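Side-chain contacts in 3',5'-nucleoside bisphosphate phosphatase (Chromobacterium violaceum, PDB 2YB1), which hydrolyses nucleoside 3',5'-bisphosphates to nucleoside 5'-phosphates and orthophosphate, using manganese ions held in a PHP-family active site: residues Gly15-Thr18 with Pro19-Ile23; Ser247-His250 with Ala251-Glu254; Ile202-Leu205 with Ile206-Phe209. All coordinates share one frame; numbering follows the deposited sequence.

Interaction 1 of 3, residues Gly15-Thr18 with Pro19-Ile23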
loop_
_atom_site.group_PDB
_atom_site.type_symbol
_atom_site.label_atom_id
_atom_site.label_comp_id
_atom_site.label_asym_id
_atom_site.label_seq_id
_atom_site.Cartn_x
_atom_site.Cartn_y
_atom_site.Cartn_z
ATOM N N GLY A 15 0.219 0.306 9.490
ATOM C CA GLY A 15 -0.254 -0.952 10.047
ATOM C C GLY A 15 -0.166 -0.943 11.571
ATOM O O GLY A 15 0.643 -0.207 12.146
ATOM N N ALA A 16 -0.984 -1.764 12.221
ATOM C CA ALA A 16 -0.970 -1.872 13.681
ATOM C C ALA A 16 0.088 -2.839 14.229
ATOM O O ALA A 16 0.433 -2.782 15.411
ATOM C CB ALA A 16 -2.352 -2.251 14.198
ATOM N N LEU A 17 0.608 -3.717 13.374
ATOM C CA LEU A 17 1.568 -4.741 13.803
ATOM C C LEU A 17 2.979 -4.412 13.337
ATOM O O LEU A 17 3.169 -3.862 12.256
ATOM C CB LEU A 17 1.175 -6.110 13.226
ATOM C CG LEU A 17 0.129 -6.974 13.942
ATOM C CD1 LEU A 17 -1.037 -6.157 14.418
ATOM C CD2 LEU A 17 -0.339 -8.100 13.034
ATOM N N THR A 18 3.975 -4.764 14.138
ATOM C CA THR A 18 5.356 -4.604 13.700
ATOM C C THR A 18 5.630 -5.532 12.508
ATOM O O THR A 18 4.873 -6.470 12.242
ATOM C CB THR A 18 6.359 -4.931 14.827
ATOM O OG1 THR A 18 6.270 -6.325 15.149
ATOM C CG2 THR A 18 6.062 -4.087 16.079
ATOM N N PRO A 19 6.721 -5.272 11.779
ATOM C CA PRO A 19 7.071 -6.171 10.676
ATOM C C PRO A 19 7.151 -7.632 11.149
ATOM O O PRO A 19 6.661 -8.521 10.461
ATOM C CB PRO A 19 8.441 -5.639 10.224
ATOM C CG PRO A 19 8.377 -4.140 10.576
ATOM C CD PRO A 19 7.655 -4.130 11.899
ATOM N N THR A 20 7.754 -7.884 12.313
ATOM C CA THR A 20 7.832 -9.256 12.813
ATOM C C THR A 20 6.434 -9.809 13.107
ATOM O O THR A 20 6.101 -10.932 12.712
ATOM C CB THR A 20 8.751 -9.380 14.046
ATOM O OG1 THR A 20 10.104 -9.147 13.650
ATOM C CG2 THR A 20 8.673 -10.779 14.640
ATOM N N GLU A 21 5.603 -9.010 13.770
ATOM C CA GLU A 21 4.273 -9.469 14.159
ATOM C C GLU A 21 3.379 -9.777 12.964
ATOM O O GLU A 21 2.633 -10.756 12.982
ATOM C CB GLU A 21 3.586 -8.438 15.059
ATOM C CG GLU A 21 4.207 -8.321 16.441
ATOM C CD GLU A 21 3.649 -7.143 17.227
ATOM O OE1 GLU A 21 3.050 -6.236 16.610
ATOM O OE2 GLU A 21 3.812 -7.123 18.456
ATOM N N VAL A 22 3.441 -8.939 11.931
ATOM C CA VAL A 22 2.548 -9.110 10.777
ATOM C C VAL A 22 2.966 -10.329 9.947
ATOM O O VAL A 22 2.118 -11.095 9.477
ATOM C CB VAL A 22 2.416 -7.806 9.926
ATOM C CG1 VAL A 22 3.695 -7.519 9.153
ATOM C CG2 VAL A 22 1.178 -7.878 8.981
ATOM N N ILE A 23 4.274 -10.541 9.819
ATOM C CA ILE A 23 4.786 -11.744 9.154
ATOM C C ILE A 23 4.397 -13.009 9.924
ATOM O O ILE A 23 3.963 -14.006 9.331
ATOM C CB ILE A 23 6.337 -11.695 8.972
ATOM C CG1 ILE A 23 6.744 -10.563 8.011
ATOM C CG2 ILE A 23 6.876 -13.042 8.495
ATOM C CD1 ILE A 23 6.174 -10.709 6.601
HETATM O O HOH W 1 1.595 -4.422 17.806
#
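With chi1 of 66°, T18 sets OG1 between its own backbone N and carbonyl carbon, where the hydroxyl faces the first turn of helix 19-27; E21 turns CG back beside its backbone N (chi1 -70°) and runs extended from there, carrying its carboxylate to the peptide ahead of the helix. The two side chains make reciprocal bonds. T18 OG1 accepts from E21 N at 3.1 Å, and E21 OE1 accepts from T18 N at 3.0 Å, the donor standing above the carboxylate plane rather than in it. This is a capping box, with T18 as N-cap. Threonine suits the cap because its short hydroxyl reaches a backbone N-H that has no earlier turn to bond to, and glutamate is long enough to reach back. P19 suits the first helical turn, where its missing N-H costs no bond. The regular helical ladder begins with V22 N to T18 O, 2.9 Å. L17 crosses E21 at a slant, its CB 3.8 Å from E21 CB; CB also lies 3.9 Å from V22 CB, and CD2 rests on V22 CA. A water donates to E21 OE1 (2.6 Å) and to A16 O. T20 OG1 turns instead to E47 of helix 45-54. OE1 thus serves both a backbone N-H and a water, which, with the helix N-terminus close by, probably stabilises the carboxylate in its charged form.

Interaction 2 of 3, residues Ser247-His250 with Ala251-Glu254. With MN (manganese (II) ion), chain C; MN (manganese (II) ion), chain B; AMP (adenosine monophosphate), chain E.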
loop_
_atom_site.group_PDB
_atom_site.type_symbol
_atom_site.label_atom_id
_atom_site.label_comp_id
_atom_site.label_asym_id
_atom_site.label_seq_id
_atom_site.Cartn_x
_atom_site.Cartn_y
_atom_site.Cartn_z
ATOM N N SER A 247 -3.877 -8.571 0.466
ATOM C CA SER A 247 -4.972 -8.395 1.412
ATOM C C SER A 247 -5.147 -6.926 1.770
ATOM O O SER A 247 -6.242 -6.488 2.131
ATOM C CB SER A 247 -4.675 -9.184 2.690
ATOM O OG SER A 247 -3.503 -8.687 3.316
ATOM N N ASP A 248 -4.057 -6.168 1.664
ATOM C CA ASP A 248 -4.031 -4.793 2.150
ATOM C C ASP A 248 -4.322 -4.747 3.640
ATOM O O ASP A 248 -4.913 -3.784 4.144
ATOM C CB ASP A 248 -5.022 -3.903 1.387
ATOM C CG ASP A 248 -4.751 -2.420 1.595
ATOM O OD1 ASP A 248 -3.621 -2.056 2.005
ATOM O OD2 ASP A 248 -5.677 -1.611 1.362
ATOM N N PHE A 249 -3.877 -5.779 4.351
ATOM C CA PHE A 249 -4.045 -5.853 5.803
ATOM C C PHE A 249 -3.360 -4.689 6.536
ATOM O O PHE A 249 -2.220 -4.338 6.229
ATOM C CB PHE A 249 -3.502 -7.198 6.317
ATOM C CG PHE A 249 -3.560 -7.342 7.812
ATOM C CD1 PHE A 249 -2.492 -6.923 8.606
ATOM C CD2 PHE A 249 -4.681 -7.885 8.422
ATOM C CE1 PHE A 249 -2.544 -7.043 9.981
ATOM C CE2 PHE A 249 -4.739 -8.017 9.789
ATOM C CZ PHE A 249 -3.669 -7.593 10.575
ATOM N N HIS A 250 -4.075 -4.100 7.502
ATOM C CA HIS A 250 -3.558 -3.041 8.388
ATOM C C HIS A 250 -3.608 -3.498 9.837
ATOM O O HIS A 250 -2.633 -3.389 10.570
ATOM C CB HIS A 250 -4.337 -1.730 8.263
ATOM C CG HIS A 250 -4.039 -0.963 7.017
ATOM N ND1 HIS A 250 -4.431 -1.393 5.766
ATOM C CD2 HIS A 250 -3.398 0.213 6.828
ATOM C CE1 HIS A 250 -4.043 -0.515 4.860
ATOM N NE2 HIS A 250 -3.417 0.470 5.480
ATOM N N ALA A 251 -4.801 -3.879 10.286
ATOM C CA ALA A 251 -4.973 -4.279 11.682
ATOM C C ALA A 251 -6.045 -5.351 11.855
ATOM O O ALA A 251 -6.942 -5.479 11.020
ATOM C CB ALA A 251 -5.306 -3.065 12.524
ATOM N N PRO A 252 -5.953 -6.134 12.942
ATOM C CA PRO A 252 -7.061 -7.022 13.307
ATOM C C PRO A 252 -8.320 -6.203 13.546
ATOM O O PRO A 252 -8.250 -5.140 14.162
ATOM C CB PRO A 252 -6.588 -7.646 14.623
ATOM C CG PRO A 252 -5.093 -7.580 14.550
ATOM C CD PRO A 252 -4.800 -6.285 13.849
ATOM N N GLY A 253 -9.458 -6.675 13.057
ATOM C CA GLY A 253 -10.706 -5.982 13.314
ATOM C C GLY A 253 -10.834 -4.663 12.577
ATOM O O GLY A 253 -11.686 -3.844 12.922
ATOM N N GLU A 254 -9.974 -4.450 11.580
ATOM C CA GLU A 254 -10.145 -3.356 10.628
ATOM C C GLU A 254 -10.356 -3.956 9.245
ATOM O O GLU A 254 -9.684 -4.927 8.881
ATOM C CB GLU A 254 -8.932 -2.412 10.617
ATOM C CG GLU A 254 -8.811 -1.523 11.851
ATOM C CD GLU A 254 -7.623 -0.569 11.790
ATOM O OE1 GLU A 254 -7.014 -0.406 10.712
ATOM O OE2 GLU A 254 -7.291 0.021 12.836
HETATM MN MN MN C . -1.973 -0.407 1.249
HETATM MN MN MN B . -2.762 2.410 4.470
HETATM P P AMP E . -2.612 9.408 3.897
HETATM O O1P AMP E . -3.543 10.219 3.019
HETATM O O2P AMP E . -1.582 8.754 3.001
HETATM O O3P AMP E . -2.123 10.254 5.046
HETATM O "O5'" AMP E . -3.611 8.296 4.449
HETATM C "C5'" AMP E . -4.210 7.361 3.568
HETATM C "C4'" AMP E . -4.542 6.070 4.270
HETATM O "O4'" AMP E . -5.785 6.222 4.992
HETATM C "C3'" AMP E . -4.785 4.873 3.361
HETATM O "O3'" AMP E . -3.579 4.238 2.964
HETATM C "C2'" AMP E . -5.697 3.977 4.196
HETATM O "O2'" AMP E . -4.931 3.190 5.100
HETATM C "C1'" AMP E . -6.498 4.999 5.002
HETATM N N9 AMP E . -7.831 5.231 4.419
HETATM C C8 AMP E . -8.135 6.102 3.433
HETATM N N7 AMP E . -9.464 6.037 3.135
HETATM C C5 AMP E . -10.020 5.103 3.934
HETATM C C6 AMP E . -11.372 4.536 4.148
HETATM N N6 AMP E . -12.428 4.961 3.417
HETATM N N1 AMP E . -11.510 3.578 5.097
HETATM C C2 AMP E . -10.471 3.136 5.833
HETATM N N3 AMP E . -9.215 3.605 5.691
HETATM C C4 AMP E . -8.938 4.573 4.778
HETATM O O HOH W 2 -6.823 -4.423 8.058
#
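A251 meets the F249 ring with its backbone: its N lies 3.8 Å above one ring face, offset toward the rim, and F249 CZ is 3.5 Å from A251 C. F249 holds CG anti to its backbone N (chi1 177°), which extends the ring along the chain beneath this peptide. A small residue fits here, since A251 CB also packs on A16. P252 follows, its CD touching F249 CZ at 3.7 Å. G253 takes a positive phi, easy for glycine, in the type II turn from A251 to E254. E254 closes the turn; its OE1 lies 3.9 Å from H250 CB, while the carboxylate forms a salt bridge with R139. A water accepts from H250 N and donates to E254 O, tying the turn to the residue before it. Before the turn, H250 NE2 binds one manganese ion at 2.3 Å, a metal that also takes O2' and O3' of AMP, and D248 OD1 binds another at 2.5 Å. H250 ND1 donates to D248 O at 2.9 Å, a bent bond from above the carbonyl plane, which probably helps orient the ring whose NE2 binds manganese.

Interaction 3 of 3, residues Ile202-Leu205 with Ile206-Phe209; sequences IERL and ILDF
R204 and D208, one turn apart on helix 199-211, carry the charged contact. R204 NH2 lies 2.7 Å from D208 OD1 in a salt bridge, and the guanidinium and carboxylate planes stand 89° apart, OD1 sitting over one guanidinium face instead of pairing side by side with it. R204 starts with CG anti to its backbone N (chi1 -171°) and then bends at chi2 and chi3, which folds its tip back over the next turn. A water in the guanidinium plane accepts from R204 NE at 3.1 Å and donates to D208 OD2, a second, indirect link; OD2 also accepts from W69. Arginine suits this exposed position, where a long chain can lie along the helix surface, and aspartate is short enough to stay close to it.

Apolar contacts follow the same spacing of four. I202 CG2 meets I206 CD1 at 3.9 Å on the buried side, and E203 CG approaches L207 CD1 at 4.2 Å, while the E203 carboxylate reaches R238 and H239 of helix 226-239. At a spacing of three, R204 NH1 comes 3.9 Å from L207 CD1, the chains crossing at about a right angle.

Backbone bonds underlie this: I206 N to I202 O and L207 N to E203 O, then D208 N to R204 O and F209 N to L205 O at 2.8 Å. L205 and F209 pack on helix 173-182, I206 and F209 on strand 186-189. Such a two-faced helix, oily toward the sheet and charged outside, is typical of the beta-alpha-beta crossover, here linking strands 186-189 and 216-221.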
loop_
_atom_site.group_PDB
_atom_site.type_symbol
_atom_site.label_atom_id
_atom_site.label_comp_id
_atom_site.label_asym_id
_atom_site.label_seq_id
_atom_site.Cartn_x
_atom_site.Cartn_y
_atom_site.Cartn_z
ATOM N N ILE A 202 -9.799 4.677 -16.076
ATOM C CA ILE A 202 -8.968 3.517 -15.750
ATOM C C ILE A 202 -8.037 3.194 -16.911
ATOM O O ILE A 202 -6.844 2.949 -16.720
ATOM C CB ILE A 202 -9.818 2.260 -15.410
ATOM C CG1 ILE A 202 -10.508 2.412 -14.048
ATOM C CG2 ILE A 202 -8.936 1.013 -15.407
ATOM C CD1 ILE A 202 -9.547 2.440 -12.876
ATOM N N GLU A 203 -8.589 3.191 -18.121
ATOM C CA GLU A 203 -7.787 2.940 -19.314
ATOM C C GLU A 203 -6.691 3.984 -19.478
ATOM O O GLU A 203 -5.561 3.655 -19.807
ATOM C CB GLU A 203 -8.673 2.900 -20.562
ATOM C CG GLU A 203 -7.893 2.979 -21.857
ATOM C CD GLU A 203 -8.101 1.764 -22.738
ATOM O OE1 GLU A 203 -8.467 0.695 -22.200
ATOM O OE2 GLU A 203 -7.904 1.879 -23.968
ATOM N N ARG A 204 -7.042 5.248 -19.263
ATOM C CA ARG A 204 -6.094 6.357 -19.357
ATOM C C ARG A 204 -4.968 6.196 -18.328
ATOM O O ARG A 204 -3.784 6.378 -18.640
ATOM C CB ARG A 204 -6.828 7.685 -19.122
ATOM C CG ARG A 204 -5.998 8.920 -19.404
ATOM C CD ARG A 204 -5.596 8.947 -20.868
ATOM N NE ARG A 204 -4.256 9.493 -21.065
ATOM C CZ ARG A 204 -3.394 9.059 -21.984
ATOM N NH1 ARG A 204 -3.724 8.062 -22.803
ATOM N NH2 ARG A 204 -2.199 9.629 -22.084
ATOM N N LEU A 205 -5.348 5.862 -17.095
ATOM C CA LEU A 205 -4.372 5.616 -16.036
ATOM C C LEU A 205 -3.416 4.479 -16.411
ATOM O O LEU A 205 -2.199 4.613 -16.260
ATOM C CB LEU A 205 -5.075 5.301 -14.711
ATOM C CG LEU A 205 -4.159 4.881 -13.557
ATOM C CD1 LEU A 205 -3.106 5.973 -13.235
ATOM C CD2 LEU A 205 -4.981 4.529 -12.311
ATOM N N ILE A 206 -3.972 3.364 -16.891
ATOM C CA ILE A 206 -3.164 2.228 -17.351
ATOM C C ILE A 206 -2.183 2.603 -18.472
ATOM O O ILE A 206 -0.998 2.260 -18.408
ATOM C CB ILE A 206 -4.042 1.039 -17.802
ATOM C CG1 ILE A 206 -4.756 0.414 -16.585
ATOM C CG2 ILE A 206 -3.199 -0.000 -18.551
ATOM C CD1 ILE A 206 -5.739 -0.672 -16.946
ATOM N N LEU A 207 -2.672 3.303 -19.493
ATOM C CA LEU A 207 -1.808 3.742 -20.590
ATOM C C LEU A 207 -0.658 4.632 -20.101
ATOM O O LEU A 207 0.491 4.430 -20.488
ATOM C CB LEU A 207 -2.627 4.463 -21.663
ATOM C CG LEU A 207 -3.607 3.542 -22.393
ATOM C CD1 LEU A 207 -4.304 4.274 -23.532
ATOM C CD2 LEU A 207 -2.867 2.299 -22.916
ATOM N N ASP A 208 -0.970 5.606 -19.249
ATOM C CA ASP A 208 0.055 6.458 -18.641
ATOM C C ASP A 208 1.045 5.626 -17.803
ATOM O O ASP A 208 2.264 5.835 -17.835
ATOM C CB ASP A 208 -0.609 7.502 -17.732
ATOM C CG ASP A 208 -1.260 8.639 -18.508
ATOM O OD1 ASP A 208 -1.330 8.560 -19.754
ATOM O OD2 ASP A 208 -1.693 9.619 -17.863
ATOM N N PHE A 209 0.488 4.696 -17.033
ATOM C CA PHE A 209 1.246 3.800 -16.153
ATOM C C PHE A 209 2.245 2.973 -16.976
ATOM O O PHE A 209 3.449 2.938 -16.693
ATOM C CB PHE A 209 0.236 2.917 -15.395
ATOM C CG PHE A 209 0.849 1.824 -14.569
ATOM C CD1 PHE A 209 1.531 2.117 -13.380
ATOM C CD2 PHE A 209 0.685 0.498 -14.934
ATOM C CE1 PHE A 209 2.075 1.095 -12.600
ATOM C CE2 PHE A 209 1.223 -0.533 -14.156
ATOM C CZ PHE A 209 1.917 -0.233 -12.989
HETATM O O HOH W 3 -3.400 11.452 -18.842
#

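Interactions 1 and 2 adjoin each other: A16 N probably bonds to H250 O at 2.8 Å, L17 and P252 pack together, and V22 CG2 lies against the F249 ring. The capped start of helix 19-27 thus packs directly against the loop that carries two manganese ligands. Interaction 3 lies across the chain's centre, about 33 Å from interaction 1 and 28 Å from interaction 2, centre to centre. All three mix buried and exposed residues, yet their chemistry differs: reciprocal capping bonds at a helix start, metal coordination and ring packing in the active-site loop, and a surface ion pair with apolar contacts in mid-helix.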